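Local coordinates for protein demethyldecarbamoylnovobiocin O-methyltransferase (Streptomyces caeruleus, PDB 2WK1) that methylates the 4-hydroxyl of the noviose sugar with S-adenosyl-L-methionine, the penultimate step in making the antibiotic novobiocin, at residues P107-T113 / T209-M215; Y231-S235 / Y277-T281. One frame throughout, in Å; residues are numbered along the deposited sequence.

Contact 1. Residues P107-T113 / T209-M215; sequences PGDLVET and TLAVLRM. With SAH (S-adenosyl-L-homocysteine), chain B; EDO (1,2-ethanediol), chain F.
V111 and R214 are joined through their backbones near the middle of two parallel neighbouring strands, 109-113 and 212-215, whose axes approach to 4.8 Å. Both are central strands of the Rossmann-like class I methyltransferase sheet (order 3-2-1-4-5-7-6), with E112 near the C-terminal end, where the S-adenosyl-L-methionine site lies. V111 N bonds V212 O, and R214 N bonds V111 O; T113 N meets R214 O at 2.9 Å. At the N-terminal end, between D109 and L110, the register slips by one residue in a beta bulge. There D109 O takes a bond from A211 N at 2.8 Å and a long, weak one from V212 N, while D109 N reaches T209 O. G108, which has no side chain, lies close against T209-A211.

Apolar contacts fall on both faces. On one, CG1 of V111 sits between the backbone N and the carbonyl carbon (chi1 63°), where it meets L213 CD1 at 3.5 Å and L210 CD2 at 3.7 Å; T226 of helix 220-230 backs L213. On the other, L110 CD2 touches V212 CG2 at 3.8 Å, with helix 87-103 beyond L110.

The charged pair lies on this second face, where E112 and R214 run side by side, both extended. R214 NH1 meets E112 OE2 at 2.9 Å in a salt bridge, nearly along the C-O axis, although the carboxylate and guanidinium planes stand 73° apart. The amino nitrogen N of S-adenosyl-L-homocysteine comes to 2.7 Å from the same OE2. R214 also forms salt bridges with D216 and D243, the latter a predicted magnesium ligand.

E112 OE2 therefore faces two probably positive groups, and R214, tied to three carboxylates, probably steadies the acidic cluster between the cofactor and the predicted metal site.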
ATOM      1  N   PRO A 107     -28.957   2.967  -8.770  1.00 15.12           N
ATOM      2  CA  PRO A 107     -29.106   3.127  -7.321  1.00 15.40           C
ATOM      3  C   PRO A 107     -28.674   1.892  -6.545  1.00 14.00           C
ATOM      4  O   PRO A 107     -28.834   0.744  -7.013  1.00 13.93           O
ATOM      5  CB  PRO A 107     -30.604   3.333  -7.122  1.00 17.39           C
ATOM      6  CG  PRO A 107     -31.237   3.063  -8.386  1.00 19.41           C
ATOM      7  CD  PRO A 107     -30.247   2.999  -9.474  1.00 16.06           C
ATOM      8  N   GLY A 108     -28.196   2.126  -5.329  1.00 13.48           N
ATOM      9  CA  GLY A 108     -28.014   1.055  -4.377  1.00 12.62           C
ATOM     10  C   GLY A 108     -26.700   1.061  -3.619  1.00 11.89           C
ATOM     11  O   GLY A 108     -25.726   1.729  -3.992  1.00 12.41           O
ATOM     12  N   ASP A 109     -26.715   0.275  -2.544  1.00 11.25           N
ATOM     13  CA  ASP A 109     -25.537   0.054  -1.740  1.00 10.74           C
ATOM     14  C   ASP A 109     -24.662  -1.038  -2.363  1.00 10.33           C
ATOM     15  O   ASP A 109     -24.994  -1.648  -3.397  1.00 11.28           O
ATOM     16  CB  ASP A 109     -25.949  -0.284  -0.324  1.00 10.89           C
ATOM     17  CG  ASP A 109     -26.518   0.915   0.436  1.00 12.80           C
ATOM     18  OD1 ASP A 109     -26.243   2.089   0.044  1.00 13.82           O
ATOM     19  OD2 ASP A 109     -27.224   0.646   1.444  1.00 16.45           O
ATOM     20  N   LEU A 110     -23.508  -1.259  -1.738  1.00  9.48           N
ATOM     21  CA  LEU A 110     -22.562  -2.266  -2.172  1.00  9.57           C
ATOM     22  C   LEU A 110     -22.463  -3.292  -1.038  1.00 10.09           C
ATOM     23  O   LEU A 110     -22.476  -2.900   0.133  1.00 10.75           O
ATOM     24  CB  LEU A 110     -21.188  -1.625  -2.398  1.00 10.13           C
ATOM     25  CG  LEU A 110     -21.137  -0.400  -3.310  1.00 11.19           C
ATOM     26  CD1 LEU A 110     -19.711   0.122  -3.401  1.00 13.12           C
ATOM     27  CD2 LEU A 110     -21.722  -0.697  -4.673  1.00 12.69           C
ATOM     28  N   VAL A 111     -22.362  -4.578  -1.350  1.00 10.02           N
ATOM     29  CA  VAL A 111     -22.211  -5.596  -0.323  1.00 10.36           C
ATOM     30  C   VAL A 111     -21.275  -6.688  -0.744  1.00  9.40           C
ATOM     31  O   VAL A 111     -21.265  -7.063  -1.916  1.00 10.24           O
ATOM     32  CB  VAL A 111     -23.580  -6.185   0.070  1.00 10.79           C
ATOM     33  CG1 VAL A 111     -24.248  -6.883  -1.092  1.00 11.74           C
ATOM     34  CG2 VAL A 111     -23.452  -7.126   1.284  1.00 11.89           C
ATOM     35  N   GLU A 112     -20.498  -7.205   0.199  1.00 10.10           N
ATOM     36  CA  GLU A 112     -19.806  -8.461   0.042  1.00 10.72           C
ATOM     37  C   GLU A 112     -20.259  -9.423   1.108  1.00  9.65           C
ATOM     38  O   GLU A 112     -20.304  -9.071   2.295  1.00 10.27           O
ATOM     39  CB  GLU A 112     -18.295  -8.314   0.139  1.00 12.11           C
ATOM     40  CG  GLU A 112     -17.633  -9.611  -0.352  1.00 15.96           C
ATOM     41  CD  GLU A 112     -16.118  -9.606  -0.348  1.00 18.98           C
ATOM     42  OE1 GLU A 112     -15.572  -9.057   0.615  1.00 21.27           O
ATOM     43  OE2 GLU A 112     -15.489 -10.169  -1.300  1.00 18.97           O
ATOM     44  N   THR A 113     -20.657 -10.612   0.677  1.00  9.88           N
ATOM     45  CA  THR A 113     -21.000 -11.709   1.553  1.00 10.16           C
ATOM     46  C   THR A 113     -19.843 -12.688   1.604  1.00  9.77           C
ATOM     47  O   THR A 113     -19.649 -13.476   0.691  1.00 11.62           O
ATOM     48  CB  THR A 113     -22.332 -12.393   1.157  1.00 10.55           C
ATOM     49  OG1 THR A 113     -22.277 -12.837  -0.197  1.00 13.40           O
ATOM     50  CG2 THR A 113     -23.483 -11.451   1.304  1.00 12.57           C
ATOM     51  N   THR A 209     -31.775  -1.406  -1.411  1.00 16.92           N
ATOM     52  CA  THR A 209     -31.411  -1.773  -2.749  1.00 14.74           C
ATOM     53  C   THR A 209     -29.917  -1.862  -2.843  1.00 12.95           C
ATOM     54  O   THR A 209     -29.168  -1.226  -2.095  1.00 12.88           O
ATOM     55  CB  THR A 209     -31.833  -0.293  -4.173  0.50 19.96           C
ATOM     56  OG1 THR A 209     -31.175   0.594  -3.558  0.50 22.59           O
ATOM     57  CG2 THR A 209     -33.091   0.349  -3.060  0.50 15.04           C
ATOM     58  N   LEU A 210     -29.498  -2.681  -3.805  1.00 12.11           N
ATOM     59  CA  LEU A 210     -28.084  -2.977  -4.038  1.00 11.20           C
ATOM     60  C   LEU A 210     -27.716  -2.671  -5.480  1.00 10.78           C
ATOM     61  O   LEU A 210     -28.429  -3.047  -6.421  1.00 12.80           O
ATOM     62  CB  LEU A 210     -27.800  -4.460  -3.779  1.00 11.32           C
ATOM     63  CG  LEU A 210     -27.843  -4.910  -2.321  1.00 11.55           C
ATOM     64  CD1 LEU A 210     -27.783  -6.418  -2.236  1.00 12.44           C
ATOM     65  CD2 LEU A 210     -26.738  -4.211  -1.526  1.00 12.97           C
ATOM     66  N   ALA A 211     -26.591  -1.995  -5.650  1.00  9.99           N
ATOM     67  CA  ALA A 211     -25.995  -1.799  -6.962  1.00  9.82           C
ATOM     68  C   ALA A 211     -24.953  -2.859  -7.297  1.00  9.97           C
ATOM     69  O   ALA A 211     -24.785  -3.209  -8.481  1.00 10.64           O
ATOM     70  CB  ALA A 211     -25.427  -0.390  -7.076  1.00 11.17           C
ATOM     71  N   VAL A 212     -24.236  -3.378  -6.298  1.00  9.54           N
ATOM     72  CA  VAL A 212     -23.283  -4.479  -6.505  1.00  9.54           C
ATOM     73  C   VAL A 212     -23.453  -5.466  -5.365  1.00  9.20           C
ATOM     74  O   VAL A 212     -23.383  -5.085  -4.199  1.00 10.56           O
ATOM     75  CB  VAL A 212     -21.808  -4.005  -6.590  1.00 10.06           C
ATOM     76  CG1 VAL A 212     -20.884  -5.215  -6.782  1.00 13.02           C
ATOM     77  CG2 VAL A 212     -21.599  -2.970  -7.712  1.00 11.38           C
ATOM     78  N   LEU A 213     -23.653  -6.730  -5.719  1.00  9.50           N
ATOM     79  CA  LEU A 213     -23.704  -7.857  -4.790  1.00  9.33           C
ATOM     80  C   LEU A 213     -22.530  -8.756  -5.107  1.00  8.91           C
ATOM     81  O   LEU A 213     -22.528  -9.369  -6.145  1.00 10.26           O
ATOM     82  CB  LEU A 213     -25.007  -8.606  -4.987  1.00  9.67           C
ATOM     83  CG  LEU A 213     -25.205  -9.966  -4.331  1.00 11.63           C
ATOM     84  CD1 LEU A 213     -24.907  -9.887  -2.828  1.00 13.70           C
ATOM     85  CD2 LEU A 213     -26.606 -10.523  -4.649  1.00 13.07           C
ATOM     86  N   ARG A 214     -21.525  -8.802  -4.232  1.00  8.71           N
ATOM     87  CA  ARG A 214     -20.352  -9.674  -4.420  1.00  8.97           C
ATOM     88  C   ARG A 214     -20.476 -10.845  -3.460  1.00  9.40           C
ATOM     89  O   ARG A 214     -20.624 -10.653  -2.267  1.00 11.76           O
ATOM     90  CB  ARG A 214     -19.041  -8.940  -4.233  1.00  9.50           C
ATOM     91  CG  ARG A 214     -17.852  -9.837  -4.576  1.00 10.99           C
ATOM     92  CD  ARG A 214     -16.493  -9.122  -4.529  1.00 12.14           C
ATOM     93  NE  ARG A 214     -15.564  -9.830  -5.388  1.00 12.49           N
ATOM     94  CZ  ARG A 214     -15.013 -11.006  -5.085  1.00 12.57           C
ATOM     95  NH1 ARG A 214     -15.088 -11.475  -3.851  1.00 13.17           N
ATOM     96  NH2 ARG A 214     -14.367 -11.678  -6.006  1.00 13.50           N
ATOM     97  N   MET A 215     -20.453 -12.048  -3.999  1.00  9.88           N
ATOM     98  CA  MET A 215     -20.657 -13.273  -3.243  1.00 11.18           C
ATOM     99  C   MET A 215     -19.358 -14.042  -3.164  1.00 10.30           C
ATOM    100  O   MET A 215     -18.778 -14.388  -4.207  1.00 11.23           O
ATOM    101  CB  MET A 215     -21.744 -14.117  -3.904  1.00 12.95           C
ATOM    102  CG  MET A 215     -23.048 -13.356  -4.153  1.00 14.06           C
ATOM    103  SD  MET A 215     -24.396 -14.448  -4.551  1.00 17.86           S
ATOM    104  CE  MET A 215     -23.714 -15.245  -5.954  1.00 16.07           C
TER
HETATM  105  N   SAH B 301     -13.823 -11.978  -0.135  1.00 13.37           N
HETATM  106  CA  SAH B 301     -12.656 -12.350   0.737  1.00 12.08           C
HETATM  107  CB  SAH B 301     -12.546 -13.872   0.843  1.00 12.83           C
HETATM  108  CG  SAH B 301     -13.727 -14.526   1.547  1.00 12.65           C
HETATM  109  SD  SAH B 301     -13.255 -16.075   2.328  1.00 13.50           S
HETATM  110  C   SAH B 301     -11.405 -11.659   0.270  1.00 12.60           C
HETATM  111  O   SAH B 301     -10.296 -12.118   0.568  1.00 12.66           O
HETATM  112  OXT SAH B 301     -11.502 -10.593  -0.322  1.00 13.28           O
HETATM  113  C5' SAH B 301     -14.866 -16.765   2.746  1.00 12.31           C
HETATM  114  C4' SAH B 301     -15.578 -15.970   3.863  1.00 11.69           C
HETATM  115  O4' SAH B 301     -16.969 -16.375   3.889  1.00 11.41           O
HETATM  116  C3' SAH B 301     -15.007 -16.173   5.267  1.00 12.46           C
HETATM  117  O3' SAH B 301     -14.646 -14.925   5.887  1.00 13.07           O
HETATM  118  C2' SAH B 301     -16.160 -16.885   6.008  1.00 11.81           C
HETATM  119  O2' SAH B 301     -16.263 -16.583   7.400  1.00 13.24           O
HETATM  120  C1' SAH B 301     -17.405 -16.411   5.252  1.00 10.43           C
HETATM  121  N9  SAH B 301     -18.571 -17.297   5.252  1.00 10.57           N
HETATM  122  C8  SAH B 301     -18.735 -18.373   4.440  1.00 12.23           C
HETATM  123  N7  SAH B 301     -19.974 -18.902   4.592  1.00 12.06           N
HETATM  124  C5  SAH B 301     -20.615 -18.126   5.500  1.00 10.80           C
HETATM  125  C6  SAH B 301     -21.942 -18.092   6.062  1.00 11.01           C
HETATM  126  N6  SAH B 301     -22.832 -19.008   5.720  1.00 12.27           N
HETATM  127  N1  SAH B 301     -22.235 -17.117   6.930  1.00 11.08           N
HETATM  128  C2  SAH B 301     -21.350 -16.157   7.252  1.00 10.84           C
HETATM  129  N3  SAH B 301     -20.098 -16.107   6.784  1.00 10.66           N
HETATM  130  C4  SAH B 301     -19.722 -17.054   5.899  1.00 10.29           C
HETATM  131  C1  EDO F 551     -20.490 -17.276  -3.953  1.00 27.20           C
HETATM  132  O1  EDO F 551     -20.829 -17.316  -2.517  1.00 23.07           O
HETATM  133  C2  EDO F 551     -19.491 -18.343  -4.443  1.00 27.25           C
HETATM  134  O2  EDO F 551     -18.175 -17.758  -4.599  1.00 27.28           O
HETATM  135  O   HOH W   1     -30.010   0.329   1.036  1.00 32.40           O

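Contact 2. Residues Y231-S235 / Y277-T281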
ATOM      1  N   TYR A 231     -30.543 -11.110  -3.939  1.00 12.32           N
ATOM      2  CA  TYR A 231     -30.738 -10.822  -5.356  1.00 12.26           C
ATOM      3  C   TYR A 231     -31.977  -9.962  -5.654  1.00 12.54           C
ATOM      4  O   TYR A 231     -31.907  -9.047  -6.484  1.00 13.29           O
ATOM      5  CB  TYR A 231     -30.761 -12.081  -6.210  1.00 13.01           C
ATOM      6  CG  TYR A 231     -30.859 -11.727  -7.668  1.00 14.37           C
ATOM      7  CD1 TYR A 231     -29.762 -11.176  -8.310  1.00 17.03           C
ATOM      8  CD2 TYR A 231     -32.045 -11.858  -8.387  1.00 15.44           C
ATOM      9  CE1 TYR A 231     -29.791 -10.812  -9.621  1.00 17.48           C
ATOM     10  CE2 TYR A 231     -32.068 -11.497  -9.758  1.00 17.87           C
ATOM     11  CZ  TYR A 231     -30.914 -10.971 -10.341  1.00 17.26           C
ATOM     12  OH  TYR A 231     -30.782 -10.609 -11.682  1.00 21.44           O
ATOM     13  N   PRO A 232     -33.081 -10.175  -4.920  1.00 13.94           N
ATOM     14  CA  PRO A 232     -34.235  -9.319  -5.195  1.00 14.56           C
ATOM     15  C   PRO A 232     -34.008  -7.823  -4.946  1.00 14.58           C
ATOM     16  O   PRO A 232     -34.807  -7.007  -5.404  1.00 16.99           O
ATOM     17  CB  PRO A 232     -35.308  -9.866  -4.243  1.00 16.19           C
ATOM     18  CG  PRO A 232     -34.958 -11.273  -4.049  1.00 15.23           C
ATOM     19  CD  PRO A 232     -33.439 -11.284  -4.028  1.00 13.94           C
ATOM     20  N   LYS A 233     -32.953  -7.473  -4.208  1.00 13.18           N
ATOM     21  CA  LYS A 233     -32.604  -6.079  -3.932  1.00 13.17           C
ATOM     22  C   LYS A 233     -31.754  -5.436  -5.022  1.00 11.65           C
ATOM     23  O   LYS A 233     -31.568  -4.221  -5.016  1.00 12.41           O
ATOM     24  CB  LYS A 233     -31.828  -5.995  -2.625  1.00 13.37           C
ATOM     25  CG  LYS A 233     -32.591  -6.517  -1.446  1.00 15.88           C
ATOM     26  CD  LYS A 233     -31.807  -6.321  -0.156  1.00 18.33           C
ATOM     27  CE  LYS A 233     -32.410  -7.055   1.028  1.00 21.26           C
ATOM     28  NZ  LYS A 233     -33.760  -6.515   1.360  1.00 23.45           N
ATOM     29  N   VAL A 234     -31.225  -6.237  -5.957  1.00 12.26           N
ATOM     30  CA  VAL A 234     -30.294  -5.725  -6.954  1.00 12.22           C
ATOM     31  C   VAL A 234     -31.041  -4.921  -8.020  1.00 11.67           C
ATOM     32  O   VAL A 234     -31.986  -5.415  -8.675  1.00 13.34           O
ATOM     33  CB  VAL A 234     -29.452  -6.861  -7.592  1.00 11.80           C
ATOM     34  CG1 VAL A 234     -28.556  -6.324  -8.707  1.00 12.89           C
ATOM     35  CG2 VAL A 234     -28.586  -7.511  -6.530  1.00 13.45           C
ATOM     36  N   SER A 235     -30.621  -3.672  -8.192  1.00 12.31           N
ATOM     37  CA  SER A 235     -31.214  -2.788  -9.167  1.00 12.69           C
ATOM     38  C   SER A 235     -30.944  -3.238 -10.601  1.00 12.88           C
ATOM     39  O   SER A 235     -29.931  -3.844 -10.912  1.00 13.74           O
ATOM     40  CB  SER A 235     -30.605  -1.398  -9.018  1.00 13.30           C
ATOM     41  OG  SER A 235     -30.890  -0.884  -7.744  1.00 15.15           O
ATOM     42  N   TYR A 277     -19.382 -12.886 -13.405  1.00  9.62           N
ATOM     43  CA  TYR A 277     -20.340 -11.903 -12.973  1.00  9.77           C
ATOM     44  C   TYR A 277     -21.432 -11.733 -13.997  1.00  9.94           C
ATOM     45  O   TYR A 277     -21.265 -12.123 -15.150  1.00 10.96           O
ATOM     46  CB  TYR A 277     -19.654 -10.552 -12.645  1.00 11.12           C
ATOM     47  CG  TYR A 277     -19.154  -9.769 -13.819  1.00 11.99           C
ATOM     48  CD1 TYR A 277     -18.053 -10.155 -14.539  1.00 13.02           C
ATOM     49  CD2 TYR A 277     -19.761  -8.592 -14.167  1.00 17.98           C
ATOM     50  CE1 TYR A 277     -17.598  -9.408 -15.612  1.00 13.31           C
ATOM     51  CE2 TYR A 277     -19.301  -7.834 -15.228  1.00 19.14           C
ATOM     52  CZ  TYR A 277     -18.227  -8.271 -15.964  1.00 16.37           C
ATOM     53  OH  TYR A 277     -17.774  -7.502 -17.025  1.00 22.46           O
ATOM     54  N   TRP A 278     -22.531 -11.119 -13.601  1.00 10.42           N
ATOM     55  CA  TRP A 278     -23.533 -10.692 -14.550  1.00 10.80           C
ATOM     56  C   TRP A 278     -24.092  -9.349 -14.175  1.00 10.76           C
ATOM     57  O   TRP A 278     -24.010  -8.914 -13.031  1.00 10.77           O
ATOM     58  CB  TRP A 278     -24.654 -11.735 -14.705  1.00 11.80           C
ATOM     59  CG  TRP A 278     -25.751 -11.838 -13.666  1.00 11.60           C
ATOM     60  CD1 TRP A 278     -26.967 -11.209 -13.699  1.00 12.99           C
ATOM     61  CD2 TRP A 278     -25.828 -12.766 -12.567  1.00 11.00           C
ATOM     62  NE1 TRP A 278     -27.757 -11.631 -12.656  1.00 13.31           N
ATOM     63  CE2 TRP A 278     -27.093 -12.598 -11.956  1.00 12.10           C
ATOM     64  CE3 TRP A 278     -24.931 -13.680 -12.007  1.00 11.80           C
ATOM     65  CZ2 TRP A 278     -27.488 -13.338 -10.851  1.00 12.66           C
ATOM     66  CZ3 TRP A 278     -25.343 -14.425 -10.922  1.00 12.72           C
ATOM     67  CH2 TRP A 278     -26.599 -14.256 -10.355  1.00 13.08           C
ATOM     68  N   GLN A 279     -24.715  -8.712 -15.159  1.00 11.55           N
ATOM     69  CA  GLN A 279     -25.416  -7.463 -14.986  1.00 11.69           C
ATOM     70  C   GLN A 279     -26.888  -7.735 -15.114  1.00 11.98           C
ATOM     71  O   GLN A 279     -27.316  -8.383 -16.055  1.00 13.52           O
ATOM     72  CB  GLN A 279     -25.011  -6.421 -16.022  1.00 12.98           C
ATOM     73  CG  GLN A 279     -25.651  -5.084 -15.786  1.00 15.04           C
ATOM     74  CD  GLN A 279     -25.178  -4.034 -16.753  1.00 17.14           C
ATOM     75  OE1 GLN A 279     -24.943  -4.320 -17.934  1.00 21.75           O
ATOM     76  NE2 GLN A 279     -25.057  -2.798 -16.273  1.00 18.00           N
ATOM     77  N   ARG A 280     -27.667  -7.248 -14.167  1.00 11.98           N
ATOM     78  CA  ARG A 280     -29.099  -7.401 -14.255  1.00 13.11           C
ATOM     79  C   ARG A 280     -29.705  -6.419 -15.254  1.00 14.97           C
ATOM     80  O   ARG A 280     -29.493  -5.212 -15.166  1.00 15.81           O
ATOM     81  CB  ARG A 280     -29.834  -7.011 -12.693  0.50 13.25           C
ATOM     82  CG  ARG A 280     -31.319  -7.280 -12.932  0.50 13.48           C
ATOM     83  CD  ARG A 280     -32.039  -6.846 -11.739  0.50 18.57           C
ATOM     84  NE  ARG A 280     -33.526  -6.805 -12.045  0.50 16.86           N
ATOM     85  CZ  ARG A 280     -34.401  -6.053 -11.342  0.50 17.18           C
ATOM     86  NH1 ARG A 280     -34.290  -5.268 -10.362  0.50 18.40           N
ATOM     87  NH2 ARG A 280     -35.801  -6.220 -11.892  0.50 18.56           N
ATOM     88  N   THR A 281     -30.476  -6.930 -16.212  1.00 17.68           N
ATOM     89  CA  THR A 281     -31.099  -6.041 -17.181  1.00 21.03           C
ATOM     90  C   THR A 281     -32.612  -6.051 -17.088  1.00 22.76           C
ATOM     91  O   THR A 281     -33.262  -5.217 -17.741  1.00 24.92           O
ATOM     92  CB  THR A 281     -30.674  -6.405 -18.600  1.00 22.30           C
ATOM     93  OG1 THR A 281     -31.131  -7.724 -18.892  1.00 23.94           O
ATOM     94  CG2 THR A 281     -29.148  -6.294 -18.769  1.00 23.94           C
TER
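The backbone of Y231-S235 makes a 3-10 turn, closed by V234 N to Y231 O, before entering the short strand 234-235; it stays well away from the backbone of Y277-T281, the nearest CA atoms, of S235 and R280, lying 7.2 Å apart, so that side chains bridge the two.

R280 makes the main bridge in the conformer given here, one of two, so its contacts are less certain. With CG anti to the backbone N (chi1 -178°) and the chain extended as far as NE, it runs past Y231 and brings NH1 to V234 O at 2.9 Å, in the carbonyl plane. Along the arm CB lies 3.6 Å from S235 O, and CG lies 3.6 Å from Y231 OH. At its far end NH2 forms a salt bridge with the terminal carboxylate of R282.

The phenol of Y231 also meets W278. Y231 OH lies at the indole edge, in its plane, and takes a weak but nearly straight hydrogen bond from W278 NE1 at 3.3 Å, 173° at the hydrogen. Beside it Y231 CE1 touches W278 CZ2 at 3.6 Å, the two ring planes being inclined at 46°.

I264 touches Y231 and L268 touches W278, both from loops, and R259 of helix 249-261 makes a cation-pi contact with W278. V240 of strand 238-242 touches both aromatic rings, and V234 packs on L213 of strand 210-215. The contact thus joins the turn after helix 220-230 to strand 276-279, part of the C-terminal antiparallel end of the sheet, away from the cofactor site.

In the fold
Both contacts belong to one mixed sheet. Contact 1 is a buried pairing of adjacent parallel strands in its centre, continuing at one end into the cofactor pocket; contact 2 is partly buried and lies near the C-terminus, away from that pocket. The first rests on regular backbone bonds, apolar packing and a charged pair turned to the ligand, the second on an aromatic pair and, less certainly, one arginine-to-carbonyl bond. They meet directly where strand 210-215 begins: S235 OG is probably hydrogen-bonded to P107 O at 2.7 Å, and L210 N to K233 O at 2.8 Å. Contact 1 closes along the chain before contact 2 opens.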